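Local coordinates for protein putative glycoside hydrolase (Bacteroides ovatus, PDB 4ONZ) that is of unconfirmed function but probably adopts the five-bladed beta-propeller fold shared by a clan of glycoside hydrolases, at residues P26-Q31 with S343-A348; Y36-K41 with V102-E107; A55-D60 with P122-T127; H240-L245 with L297-K302. One frame throughout, in Å; residues are numbered along the deposited sequence.

Interaction 1 (P26-Q31 with S343-A348); sequences PVISPQ and SQVAVA
Val27 and Ile28 together face Val345 across a classic beta bulge that fastens the early loop 26-31 to the edge of strand 344-350, so that a loop from early in the chain is tied to its last sheet. Val345 O takes a short but bent bond from Val27 N (2.8 Å, 138°) in its carbonyl plane and a weak one from Ile28 N (3.4 Å), while Val345 N returns a nearly straight bond to Ile28 O (2.9 Å, 169°). This single antiparallel hydrogen-bonded pair is reinforced on the Ile28 side, where the two side chains lie alongside each other pointing the same way, Ile28 CB 3.8 Å from Val345 CB, and both rest on Tyr67 of strand 62-70. Val27 CG1 meets Val347 CG1 (3.9 Å), the two side chains crossing at about a right angle. Its chi1 of -65° sets CG2 between the backbone N and the carbonyl carbon, which brings Val27 CG2 to 3.4 Å from Val345 O.

The side made by Pro26, Ser29, Pro30 and Gln344 is looser and only partly buried. Gln344 is extended beyond CG and passes its amide by Pro26, whose CG is 3.6 Å from Gln344 NE2. Pro30 adds only its CD, 3.8 Å from Ser343 O. Beyond the bulge, Asn25 OD1 accepts from Val347 N, continuing the grip along the strand. The chemistry is thus divided: a mixed fringe of two prolines, Ser29 and Gln344 stays partly exposed, while backbone bonds fix the register and branched apolar side chains seal the other flank.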
loop_
_atom_site.group_PDB
_atom_site.type_symbol
_atom_site.label_atom_id
_atom_site.label_comp_id
_atom_site.label_asym_id
_atom_site.label_seq_id
_atom_site.Cartn_x
_atom_site.Cartn_y
_atom_site.Cartn_z
ATOM N N PRO A 26 -14.286 -12.010 3.970
ATOM C CA PRO A 26 -13.196 -11.101 4.360
ATOM C C PRO A 26 -12.589 -11.438 5.725
ATOM O O PRO A 26 -13.278 -11.985 6.592
ATOM C CB PRO A 26 -13.886 -9.732 4.417
ATOM C CG PRO A 26 -15.306 -10.046 4.729
ATOM C CD PRO A 26 -15.605 -11.357 4.058
ATOM N N VAL A 27 -11.312 -11.115 5.909
ATOM C CA VAL A 27 -10.616 -11.390 7.173
ATOM C C VAL A 27 -10.726 -10.250 8.206
ATOM O O VAL A 27 -10.533 -10.486 9.392
ATOM C CB VAL A 27 -9.135 -11.805 6.957
ATOM C CG1 VAL A 27 -9.066 -13.139 6.223
ATOM C CG2 VAL A 27 -8.338 -10.748 6.214
ATOM N N ILE A 28 -11.017 -9.025 7.759
ATOM C CA ILE A 28 -11.214 -7.876 8.655
ATOM C C ILE A 28 -12.419 -7.079 8.155
ATOM O O ILE A 28 -12.446 -6.641 7.010
ATOM C CB ILE A 28 -9.988 -6.926 8.724
ATOM C CG1 ILE A 28 -8.710 -7.685 9.100
ATOM C CG2 ILE A 28 -10.231 -5.802 9.730
ATOM C CD1 ILE A 28 -7.461 -6.831 9.077
ATOM N N SER A 29 -13.400 -6.898 9.034
ATOM C CA SER A 29 -14.634 -6.175 8.728
ATOM C C SER A 29 -14.887 -5.105 9.793
ATOM O O SER A 29 -14.346 -5.193 10.895
ATOM C CB SER A 29 -15.812 -7.152 8.688
ATOM O OG SER A 29 -15.657 -8.090 7.631
ATOM N N PRO A 30 -15.705 -4.092 9.463
ATOM C CA PRO A 30 -15.983 -3.026 10.426
ATOM C C PRO A 30 -16.720 -3.497 11.680
ATOM O O PRO A 30 -17.428 -4.515 11.654
ATOM C CB PRO A 30 -16.816 -2.002 9.620
ATOM C CG PRO A 30 -17.189 -2.679 8.346
ATOM C CD PRO A 30 -16.179 -3.755 8.108
ATOM N N GLN A 31 -16.521 -2.747 12.762
ATOM C CA GLN A 31 -17.096 -3.020 14.074
ATOM C C GLN A 31 -17.374 -1.688 14.762
ATOM O O GLN A 31 -16.718 -0.700 14.451
ATOM C CB GLN A 31 -16.085 -3.761 14.944
ATOM C CG GLN A 31 -15.612 -5.100 14.422
ATOM C CD GLN A 31 -14.567 -5.721 15.327
ATOM O OE1 GLN A 31 -13.911 -5.034 16.113
ATOM N NE2 GLN A 31 -14.402 -7.025 15.217
ATOM N N SER A 343 -14.340 -1.588 1.432
ATOM C CA SER A 343 -14.910 -1.694 2.765
ATOM C C SER A 343 -14.338 -2.748 3.701
ATOM O O SER A 343 -14.444 -2.589 4.909
ATOM C CB SER A 343 -16.417 -1.918 2.658
ATOM O OG SER A 343 -16.688 -3.136 2.006
ATOM N N GLN A 344 -13.752 -3.812 3.168
ATOM C CA GLN A 344 -13.215 -4.880 4.013
ATOM C C GLN A 344 -11.789 -5.266 3.617
ATOM O O GLN A 344 -11.261 -4.761 2.629
ATOM C CB GLN A 344 -14.157 -6.082 3.928
ATOM C CG GLN A 344 -15.533 -5.808 4.524
ATOM C CD GLN A 344 -16.597 -6.750 3.993
ATOM O OE1 GLN A 344 -16.639 -7.046 2.792
ATOM N NE2 GLN A 344 -17.474 -7.214 4.877
ATOM N N VAL A 345 -11.151 -6.126 4.414
ATOM C CA VAL A 345 -9.821 -6.634 4.069
ATOM C C VAL A 345 -9.934 -8.110 3.728
ATOM O O VAL A 345 -10.609 -8.876 4.430
ATOM C CB VAL A 345 -8.787 -6.460 5.193
ATOM C CG1 VAL A 345 -7.457 -7.122 4.822
ATOM C CG2 VAL A 345 -8.566 -4.985 5.514
ATOM N N ALA A 346 -9.290 -8.496 2.631
ATOM C CA ALA A 346 -9.263 -9.884 2.192
ATOM C C ALA A 346 -7.832 -10.333 1.940
ATOM O O ALA A 346 -6.908 -9.511 1.829
ATOM C CB ALA A 346 -10.115 -10.080 0.948
ATOM N N VAL A 347 -7.665 -11.647 1.835
ATOM C CA VAL A 347 -6.355 -12.244 1.631
ATOM C C VAL A 347 -6.377 -13.265 0.494
ATOM O O VAL A 347 -7.392 -13.941 0.266
ATOM C CB VAL A 347 -5.848 -12.920 2.938
ATOM C CG1 VAL A 347 -6.698 -14.133 3.302
ATOM C CG2 VAL A 347 -4.390 -13.331 2.818
ATOM N N ALA A 348 -5.259 -13.347 -0.227
ATOM C CA ALA A 348 -5.045 -14.353 -1.280
ATOM C C ALA A 348 -3.613 -14.833 -1.095
ATOM O O ALA A 348 -2.745 -14.074 -0.643
ATOM C CB ALA A 348 -5.276 -13.789 -2.675
#

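Interaction 2 (Y36-K41 with V102-E107); sequences YCPMRK and VLFPAE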
loop_
_atom_site.group_PDB
_atom_site.type_symbol
_atom_site.label_atom_id
_atom_site.label_comp_id
_atom_site.label_asym_id
_atom_site.label_seq_id
_atom_site.Cartn_x
_atom_site.Cartn_y
_atom_site.Cartn_z
ATOM N N TYR A 36 -11.020 6.742 22.705
ATOM C CA TYR A 36 -11.122 8.158 23.043
ATOM C C TYR A 36 -10.213 8.929 22.091
ATOM O O TYR A 36 -8.993 8.805 22.159
ATOM C CB TYR A 36 -10.751 8.436 24.498
ATOM C CG TYR A 36 -10.999 9.877 24.869
ATOM C CD1 TYR A 36 -12.265 10.311 25.251
ATOM C CD2 TYR A 36 -9.974 10.819 24.789
ATOM C CE1 TYR A 36 -12.499 11.641 25.564
ATOM C CE2 TYR A 36 -10.198 12.150 25.101
ATOM C CZ TYR A 36 -11.454 12.556 25.485
ATOM O OH TYR A 36 -11.654 13.881 25.786
ATOM N N CYS A 37 -10.826 9.717 21.213
ATOM C CA CYS A 37 -10.107 10.490 20.205
ATOM C C CYS A 37 -9.569 11.777 20.804
ATOM O O CYS A 37 -10.342 12.579 21.319
ATOM C CB CYS A 37 -11.011 10.823 19.011
ATOM S SG CYS A 37 -10.205 11.803 17.701
ATOM N N PRO A 38 -8.247 11.994 20.712
ATOM C CA PRO A 38 -7.651 13.218 21.265
ATOM C C PRO A 38 -7.980 14.472 20.442
ATOM O O PRO A 38 -7.866 15.586 20.954
ATOM C CB PRO A 38 -6.141 12.927 21.247
ATOM C CG PRO A 38 -5.954 11.850 20.242
ATOM C CD PRO A 38 -7.244 11.096 20.109
HETATM N N MSE A 39 -8.372 14.293 19.181
HETATM C CA MSE A 39 -8.746 15.414 18.315
HETATM C C MSE A 39 -10.169 15.816 18.644
HETATM O O MSE A 39 -10.420 16.954 19.054
HETATM C CB MSE A 39 -8.581 15.029 16.838
HETATM C CG MSE A 39 -9.058 16.154 15.924
HETATM SE SE MSE A 39 -8.802 15.629 14.054
HETATM C CE MSE A 39 -10.294 14.364 13.918
ATOM N N ARG A 40 -11.102 14.871 18.500
ATOM C CA ARG A 40 -12.532 15.118 18.757
ATOM C C ARG A 40 -12.837 15.241 20.252
ATOM O O ARG A 40 -13.910 15.702 20.618
ATOM C CB ARG A 40 -13.408 13.979 18.220
ATOM C CG ARG A 40 -13.305 13.659 16.735
ATOM C CD ARG A 40 -13.908 14.713 15.819
ATOM N NE ARG A 40 -13.894 14.235 14.427
ATOM C CZ ARG A 40 -14.086 14.988 13.340
ATOM N NH1 ARG A 40 -14.300 16.295 13.435
ATOM N NH2 ARG A 40 -14.036 14.426 12.133
ATOM N N LYS A 41 -11.928 14.749 21.091
ATOM C CA LYS A 41 -12.064 14.823 22.541
ATOM C C LYS A 41 -13.373 14.181 22.981
ATOM O O LYS A 41 -14.149 14.769 23.731
ATOM C CB LYS A 41 -11.929 16.287 23.001
ATOM C CG LYS A 41 -10.550 16.847 22.673
ATOM C CD LYS A 41 -10.501 18.365 22.644
ATOM C CE LYS A 41 -9.095 18.868 22.318
ATOM N NZ LYS A 41 -8.585 18.388 21.001
ATOM N N VAL A 102 -3.778 2.441 15.963
ATOM C CA VAL A 102 -2.356 2.664 16.252
ATOM C C VAL A 102 -1.731 3.869 15.555
ATOM O O VAL A 102 -0.587 4.214 15.852
ATOM C CB VAL A 102 -1.512 1.392 15.985
ATOM C CG1 VAL A 102 -1.965 0.269 16.908
ATOM C CG2 VAL A 102 -1.602 0.966 14.523
ATOM N N LEU A 103 -2.446 4.487 14.611
ATOM C CA LEU A 103 -1.984 5.721 13.960
ATOM C C LEU A 103 -3.236 6.532 13.686
ATOM O O LEU A 103 -4.165 6.056 13.029
ATOM C CB LEU A 103 -1.205 5.477 12.660
ATOM C CG LEU A 103 -0.608 6.740 12.017
ATOM C CD1 LEU A 103 0.435 7.381 12.908
ATOM C CD2 LEU A 103 0.018 6.445 10.667
ATOM N N PHE A 104 -3.255 7.749 14.203
ATOM C CA PHE A 104 -4.425 8.602 14.126
ATOM C C PHE A 104 -4.063 10.056 14.355
ATOM O O PHE A 104 -2.984 10.345 14.875
ATOM C CB PHE A 104 -5.423 8.134 15.193
ATOM C CG PHE A 104 -4.801 7.906 16.555
ATOM C CD1 PHE A 104 -4.703 8.944 17.483
ATOM C CD2 PHE A 104 -4.330 6.649 16.918
ATOM C CE1 PHE A 104 -4.130 8.739 18.733
ATOM C CE2 PHE A 104 -3.759 6.434 18.173
ATOM C CZ PHE A 104 -3.660 7.480 19.081
ATOM N N PRO A 105 -4.954 10.983 13.960
ATOM C CA PRO A 105 -4.650 12.374 14.274
ATOM C C PRO A 105 -4.627 12.534 15.796
ATOM O O PRO A 105 -5.494 11.995 16.479
ATOM C CB PRO A 105 -5.784 13.176 13.624
ATOM C CG PRO A 105 -6.731 12.204 13.040
ATOM C CD PRO A 105 -6.147 10.825 13.112
ATOM N N ALA A 106 -3.612 13.228 16.307
ATOM C CA ALA A 106 -3.418 13.368 17.744
ATOM C C ALA A 106 -2.915 14.754 18.137
ATOM O O ALA A 106 -2.783 15.641 17.295
ATOM C CB ALA A 106 -2.443 12.291 18.222
ATOM N N GLU A 107 -2.687 14.943 19.437
ATOM C CA GLU A 107 -2.175 16.200 19.959
ATOM C C GLU A 107 -0.663 16.182 19.803
ATOM O O GLU A 107 0.076 15.942 20.754
ATOM C CB GLU A 107 -2.618 16.405 21.412
ATOM C CG GLU A 107 -4.113 16.688 21.494
ATOM C CD GLU A 107 -4.607 17.014 22.893
ATOM O OE1 GLU A 107 -4.113 16.412 23.871
ATOM O OE2 GLU A 107 -5.512 17.868 23.015
#
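Phe104 is brought against Pro38 by a chi1 of 47°, which lodges CG between the backbone N and the carbonyl carbon, while Lys41 turns back at its far end (chi4 59°) so that NZ reaches over the turn toward Glu107. Pro38 is the hub. Its CG lies 3.9 Å from Phe104 CE1, the two side chains crossing at about a right angle, and the same CG also meets Pro105 O and, at 4.1 Å, Ala106 CB. Met39, a selenomethionine, runs straight through chi2 and bends only at chi3, placing SE 3.9 Å from Pro105 CB on the more buried flank.

The exposed flank is electrostatic. Lys41 NZ donates to Pro38 O (2.9 Å) in the carbonyl plane and to Met39 O (3.0 Å), the latter tilted from that carbonyl's plane. The ammonium is held by two carbonyls of its own turn; its salt bridge to Glu107 OE2 is long (3.7 Å) and probably weak. No hydrogen bond joins the segments, so the contact rests on proline-rich apolar packing. The turn follows strand 34-37 and leads into its hairpin partner 42-45, whereas 102-107 belongs to the loop between strand 96-97 and helix 111-114. Trp115, just after that helix, touches both Met39 and Pro105, and Arg83 of strand 82-89 lies against Cys37 and Phe104.

Interaction 3 (A55-D60 with P122-T127); sequences AATVKD and PRVAMT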
loop_
_atom_site.group_PDB
_atom_site.type_symbol
_atom_site.label_atom_id
_atom_site.label_comp_id
_atom_site.label_asym_id
_atom_site.label_seq_id
_atom_site.Cartn_x
_atom_site.Cartn_y
_atom_site.Cartn_z
ATOM N N ALA A 55 -1.831 -2.358 4.958
ATOM C CA ALA A 55 -0.421 -2.665 4.839
ATOM C C ALA A 55 -0.312 -4.027 5.516
ATOM O O ALA A 55 -1.227 -4.431 6.238
ATOM C CB ALA A 55 0.433 -1.652 5.582
ATOM N N ALA A 56 0.770 -4.757 5.253
ATOM C CA ALA A 56 1.029 -6.016 5.957
ATOM C C ALA A 56 2.528 -6.207 6.144
ATOM O O ALA A 56 3.330 -5.801 5.299
ATOM C CB ALA A 56 0.422 -7.206 5.230
ATOM N N THR A 57 2.903 -6.812 7.263
ATOM C CA THR A 57 4.306 -7.072 7.548
ATOM C C THR A 57 4.375 -8.281 8.486
ATOM O O THR A 57 3.349 -8.906 8.769
ATOM C CB THR A 57 4.991 -5.806 8.114
ATOM O OG1 THR A 57 6.419 -5.962 8.141
ATOM C CG2 THR A 57 4.469 -5.469 9.495
ATOM N N VAL A 58 5.573 -8.622 8.933
ATOM C CA VAL A 58 5.771 -9.752 9.831
ATOM C C VAL A 58 6.594 -9.290 11.023
ATOM O O VAL A 58 7.459 -8.428 10.886
ATOM C CB VAL A 58 6.511 -10.911 9.117
ATOM C CG1 VAL A 58 6.879 -12.025 10.091
ATOM C CG2 VAL A 58 5.672 -11.470 7.976
ATOM N N LYS A 59 6.304 -9.856 12.189
ATOM C CA LYS A 59 7.073 -9.599 13.398
ATOM C C LYS A 59 6.983 -10.827 14.293
ATOM O O LYS A 59 5.891 -11.346 14.519
ATOM C CB LYS A 59 6.575 -8.379 14.170
ATOM C CG LYS A 59 7.499 -8.026 15.336
ATOM C CD LYS A 59 7.173 -6.701 15.992
ATOM C CE LYS A 59 8.278 -6.291 16.963
ATOM N NZ LYS A 59 8.380 -7.181 18.148
ATOM N N ASP A 60 8.129 -11.300 14.765
ATOM C CA ASP A 60 8.172 -12.428 15.702
ATOM C C ASP A 60 7.374 -13.626 15.199
ATOM O O ASP A 60 6.591 -14.221 15.941
ATOM C CB ASP A 60 7.635 -11.978 17.068
ATOM C CG ASP A 60 8.458 -10.860 17.683
ATOM O OD1 ASP A 60 9.660 -10.762 17.361
ATOM O OD2 ASP A 60 7.907 -10.092 18.506
ATOM N N PRO A 122 -1.854 2.820 4.368
ATOM C CA PRO A 122 -0.475 2.549 4.711
ATOM C C PRO A 122 0.188 1.467 3.857
ATOM O O PRO A 122 -0.474 0.557 3.351
ATOM C CB PRO A 122 -0.581 2.036 6.149
ATOM C CG PRO A 122 -1.912 1.371 6.194
ATOM C CD PRO A 122 -2.790 2.256 5.356
ATOM N N ARG A 123 1.496 1.589 3.706
ATOM C CA ARG A 123 2.327 0.553 3.115
ATOM C C ARG A 123 3.500 0.459 4.063
ATOM O O ARG A 123 4.067 1.484 4.445
ATOM C CB ARG A 123 2.763 0.913 1.704
ATOM C CG ARG A 123 1.608 0.848 0.719
ATOM C CD ARG A 123 1.863 1.658 -0.529
ATOM N NE ARG A 123 0.751 1.518 -1.472
ATOM C CZ ARG A 123 -0.430 2.131 -1.361
ATOM N NH1 ARG A 123 -0.690 2.964 -0.361
ATOM N NH2 ARG A 123 -1.367 1.927 -2.287
ATOM N N VAL A 124 3.845 -0.754 4.464
ATOM C CA VAL A 124 4.906 -0.963 5.441
ATOM C C VAL A 124 6.005 -1.917 4.983
ATOM O O VAL A 124 5.742 -2.953 4.382
ATOM C CB VAL A 124 4.307 -1.476 6.769
ATOM C CG1 VAL A 124 5.407 -1.857 7.767
ATOM C CG2 VAL A 124 3.386 -0.423 7.359
ATOM N N ALA A 125 7.241 -1.533 5.268
ATOM C CA ALA A 125 8.403 -2.350 5.012
ATOM C C ALA A 125 9.330 -2.243 6.235
ATOM O O ALA A 125 9.221 -1.300 7.036
ATOM C CB ALA A 125 9.105 -1.911 3.750
HETATM N N MSE A 126 10.232 -3.209 6.371
HETATM C CA MSE A 126 11.126 -3.290 7.529
HETATM C C MSE A 126 12.590 -3.344 7.155
HETATM O O MSE A 126 12.970 -4.098 6.263
HETATM C CB MSE A 126 10.716 -4.585 8.239
HETATM C CG MSE A 126 11.355 -4.727 9.620
HETATM SE SE MSE A 126 11.467 -6.626 10.154
HETATM C CE MSE A 126 12.808 -7.307 8.894
ATOM N N THR A 127 13.427 -2.556 7.830
ATOM C CA THR A 127 14.871 -2.608 7.593
ATOM C C THR A 127 15.445 -3.890 8.196
ATOM O O THR A 127 14.839 -4.497 9.079
ATOM C CB THR A 127 15.649 -1.444 8.257
ATOM O OG1 THR A 127 15.511 -1.501 9.689
ATOM C CG2 THR A 127 15.173 -0.089 7.742
HETATM O O HOH W 1 2.242 -2.904 3.023
#
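Facing strands 50-59 and 118-126 of two successive propeller-like sheets meet here, Ala55 tucked against Pro122 and Val124. Each strand is the first of its four-stranded antiparallel sheet, and the pair runs nearly parallel (19°) with axes 5.4 Å apart, yet no direct hydrogen bond links them. Ala55 CB packs where the strands are closest: it sits 3.3 Å from Pro122 O, 3.9 Å from Pro122 CB and 3.7 Å from Val124 CG2. Val124 uses both branches. With chi1 174°, CG1 is anti to the backbone N and leans on Thr57 CB (4.0 Å), while CG2 takes the alanine methyl. Farther along, the strands spread, and Met126 SE, of a selenomethionine, approaches Val58 O only loosely. One water bridges the two backbones, accepting from Val124 N (3.0 Å) and from Ala56 N (3.3 Å). On the far side of its strand, Arg123 points away to donate to the carbonyls of Gly249 and Cys248. Small apolar groups thus set the spacing, while a shared water satisfies two amides that the partner strand does not bond directly; the sheets are joined by packing and a solvent bridge instead of by continuous beta pairing.

Interaction 4 (H240-L245 with L297-K302); sequences HFDSLL and LDRLDK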
loop_
_atom_site.group_PDB
_atom_site.type_symbol
_atom_site.label_atom_id
_atom_site.label_comp_id
_atom_site.label_asym_id
_atom_site.label_seq_id
_atom_site.Cartn_x
_atom_site.Cartn_y
_atom_site.Cartn_z
ATOM N N HIS A 240 -6.987 -0.519 -21.611
ATOM C CA HIS A 240 -6.504 -1.470 -20.598
ATOM C C HIS A 240 -7.149 -1.205 -19.243
ATOM O O HIS A 240 -7.748 -0.152 -19.024
ATOM C CB HIS A 240 -4.981 -1.393 -20.446
ATOM C CG HIS A 240 -4.226 -1.908 -21.628
ATOM N ND1 HIS A 240 -3.992 -1.144 -22.752
ATOM C CD2 HIS A 240 -3.647 -3.108 -21.860
ATOM C CE1 HIS A 240 -3.310 -1.859 -23.630
ATOM N NE2 HIS A 240 -3.086 -3.053 -23.111
ATOM N N PHE A 241 -6.994 -2.164 -18.337
ATOM C CA PHE A 241 -7.545 -2.071 -16.979
ATOM C C PHE A 241 -6.990 -0.864 -16.217
ATOM O O PHE A 241 -7.654 -0.347 -15.318
ATOM C CB PHE A 241 -7.249 -3.356 -16.170
ATOM C CG PHE A 241 -5.824 -3.463 -15.704
ATOM C CD1 PHE A 241 -4.834 -3.923 -16.553
ATOM C CD2 PHE A 241 -5.470 -3.087 -14.413
ATOM C CE1 PHE A 241 -3.520 -4.018 -16.133
ATOM C CE2 PHE A 241 -4.160 -3.155 -13.987
ATOM C CZ PHE A 241 -3.178 -3.629 -14.849
ATOM N N ASP A 242 -5.762 -0.452 -16.550
ATOM C CA ASP A 242 -5.112 0.682 -15.904
ATOM C C ASP A 242 -5.249 1.907 -16.796
ATOM O O ASP A 242 -4.265 2.552 -17.179
ATOM C CB ASP A 242 -3.646 0.364 -15.519
ATOM C CG ASP A 242 -2.766 -0.019 -16.698
ATOM O OD1 ASP A 242 -3.270 -0.368 -17.787
ATOM O OD2 ASP A 242 -1.530 0.016 -16.520
ATOM N N SER A 243 -6.503 2.239 -17.070
ATOM C CA SER A 243 -6.863 3.301 -17.992
ATOM C C SER A 243 -7.135 4.661 -17.367
ATOM O O SER A 243 -7.122 5.661 -18.076
ATOM C CB SER A 243 -8.028 2.850 -18.864
ATOM O OG SER A 243 -8.993 2.130 -18.121
ATOM N N LEU A 244 -7.399 4.709 -16.062
ATOM C CA LEU A 244 -7.546 5.996 -15.358
ATOM C C LEU A 244 -6.397 6.260 -14.392
ATOM O O LEU A 244 -5.964 7.401 -14.251
ATOM C CB LEU A 244 -8.855 6.087 -14.595
ATOM C CG LEU A 244 -10.134 6.153 -15.413
ATOM C CD1 LEU A 244 -11.335 6.027 -14.487
ATOM C CD2 LEU A 244 -10.211 7.434 -16.238
ATOM N N LEU A 245 -5.910 5.217 -13.726
ATOM C CA LEU A 245 -4.840 5.357 -12.753
ATOM C C LEU A 245 -3.906 4.171 -12.813
ATOM O O LEU A 245 -4.313 3.073 -13.200
ATOM C CB LEU A 245 -5.407 5.379 -11.337
ATOM C CG LEU A 245 -6.385 6.466 -10.922
ATOM C CD1 LEU A 245 -6.872 6.185 -9.516
ATOM C CD2 LEU A 245 -5.735 7.844 -11.014
ATOM N N LEU A 297 10.982 -3.386 -18.091
ATOM C CA LEU A 297 11.305 -4.549 -18.919
ATOM C C LEU A 297 10.033 -5.176 -19.448
ATOM O O LEU A 297 10.006 -5.638 -20.581
ATOM C CB LEU A 297 12.080 -5.608 -18.130
ATOM C CG LEU A 297 13.454 -5.217 -17.595
ATOM C CD1 LEU A 297 14.106 -6.419 -16.930
ATOM C CD2 LEU A 297 14.338 -4.658 -18.698
ATOM N N ASP A 298 8.982 -5.207 -18.629
ATOM C CA ASP A 298 7.723 -5.812 -19.044
ATOM C C ASP A 298 6.581 -5.293 -18.176
ATOM O O ASP A 298 6.811 -4.784 -17.080
ATOM C CB ASP A 298 7.823 -7.341 -18.960
ATOM C CG ASP A 298 6.853 -8.062 -19.905
ATOM O OD1 ASP A 298 5.962 -7.420 -20.518
ATOM O OD2 ASP A 298 6.996 -9.294 -20.043
ATOM N N ARG A 299 5.356 -5.456 -18.672
ATOM C CA ARG A 299 4.155 -4.964 -18.002
ATOM C C ARG A 299 2.980 -5.842 -18.433
ATOM O O ARG A 299 2.850 -6.172 -19.622
ATOM C CB ARG A 299 3.935 -3.507 -18.428
ATOM C CG ARG A 299 2.812 -2.741 -17.750
ATOM C CD ARG A 299 2.809 -1.336 -18.313
ATOM N NE ARG A 299 1.724 -0.492 -17.835
ATOM C CZ ARG A 299 1.544 0.769 -18.225
ATOM N NH1 ARG A 299 2.364 1.320 -19.113
ATOM N NH2 ARG A 299 0.539 1.482 -17.746
ATOM N N LEU A 300 2.157 -6.272 -17.480
ATOM C CA LEU A 300 0.995 -7.098 -17.815
ATOM C C LEU A 300 -0.058 -6.300 -18.573
ATOM O O LEU A 300 -0.384 -5.175 -18.193
ATOM C CB LEU A 300 0.358 -7.695 -16.562
ATOM C CG LEU A 300 1.250 -8.680 -15.808
ATOM C CD1 LEU A 300 0.551 -9.188 -14.569
ATOM C CD2 LEU A 300 1.622 -9.831 -16.715
ATOM N N ASP A 301 -0.558 -6.884 -19.658
ATOM C CA ASP A 301 -1.623 -6.279 -20.445
ATOM C C ASP A 301 -2.959 -6.416 -19.737
ATOM O O ASP A 301 -3.802 -5.535 -19.838
ATOM C CB ASP A 301 -1.745 -6.951 -21.817
ATOM C CG ASP A 301 -0.657 -6.533 -22.768
ATOM O OD1 ASP A 301 -0.089 -5.443 -22.581
ATOM O OD2 ASP A 301 -0.394 -7.282 -23.725
ATOM N N LYS A 302 -3.143 -7.550 -19.070
ATOM C CA LYS A 302 -4.358 -7.876 -18.343
ATOM C C LYS A 302 -4.021 -7.989 -16.871
ATOM O O LYS A 302 -2.904 -8.392 -16.520
ATOM C CB LYS A 302 -4.910 -9.224 -18.827
ATOM C CG LYS A 302 -5.334 -9.259 -20.290
ATOM C CD LYS A 302 -6.555 -8.399 -20.540
ATOM C CE LYS A 302 -7.061 -8.535 -21.972
ATOM N NZ LYS A 302 -8.370 -7.836 -22.142
HETATM O O HOH W 2 -6.458 -4.685 -19.466
#
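Asp242 and Arg299 come from opposite directions into a salt bridge, with Arg299 NH2 donating to Asp242 OD2 (2.8 Å, 156°). The guanidinium approaches from above the carboxylate plane, 40° out of it, and the two flat groups stand nearly perpendicular (85°). An arginine chain extended from CG to NE spans the distance. Each ion has further partners: Tyr263 OH bonds both Asp242 OD2 and Arg299 NE, Arg237 NE pairs with Asp242 OD1, and Gln235 O accepts from Arg299 NH2. The carboxylate is therefore gripped at both oxygens.

Asp301 O is satisfied by a water, which donates to it (2.8 Å) and accepts from Phe241 N (2.8 Å), tying the two backbones together. The same carbonyl lies at the edge of two rings, 3.2 Å from His240 CD2 and 3.8 Å from Phe241 CD1. His240 O, in turn, receives Ser243 OG (2.8 Å), which closes the 240-243 turn on itself. Nearby, Arg237 NH2 serves Leu300 O. The loop feeds strand 245-255, and 297-302 ends strand 296-299; the contact thus clasps the entry of an antiparallel four-stranded run to its exit, an arrangement that fits a propeller blade.

How the interactions relate
Interaction 3 lies deepest, about 10 Å from the centre of the chain, whereas interactions 1, 4 and 2 lie farther out, their centres at about 15, 18 and 23 Å. Interaction 1 joins segments 312 residues apart and spans the other three along the chain. Interactions 2 and 3 alternate in sequence, and their nearest atoms come within about 6 Å; both belong to the first part of the fold. Interaction 4 follows them in series on the opposite side of the chain's centre, its own centre about 39 Å from that of interaction 2. None touches another: interaction 3 joins two neighbouring sheets, interaction 1 ties an early loop to the last sheet, and interaction 4 lies within one run of strands.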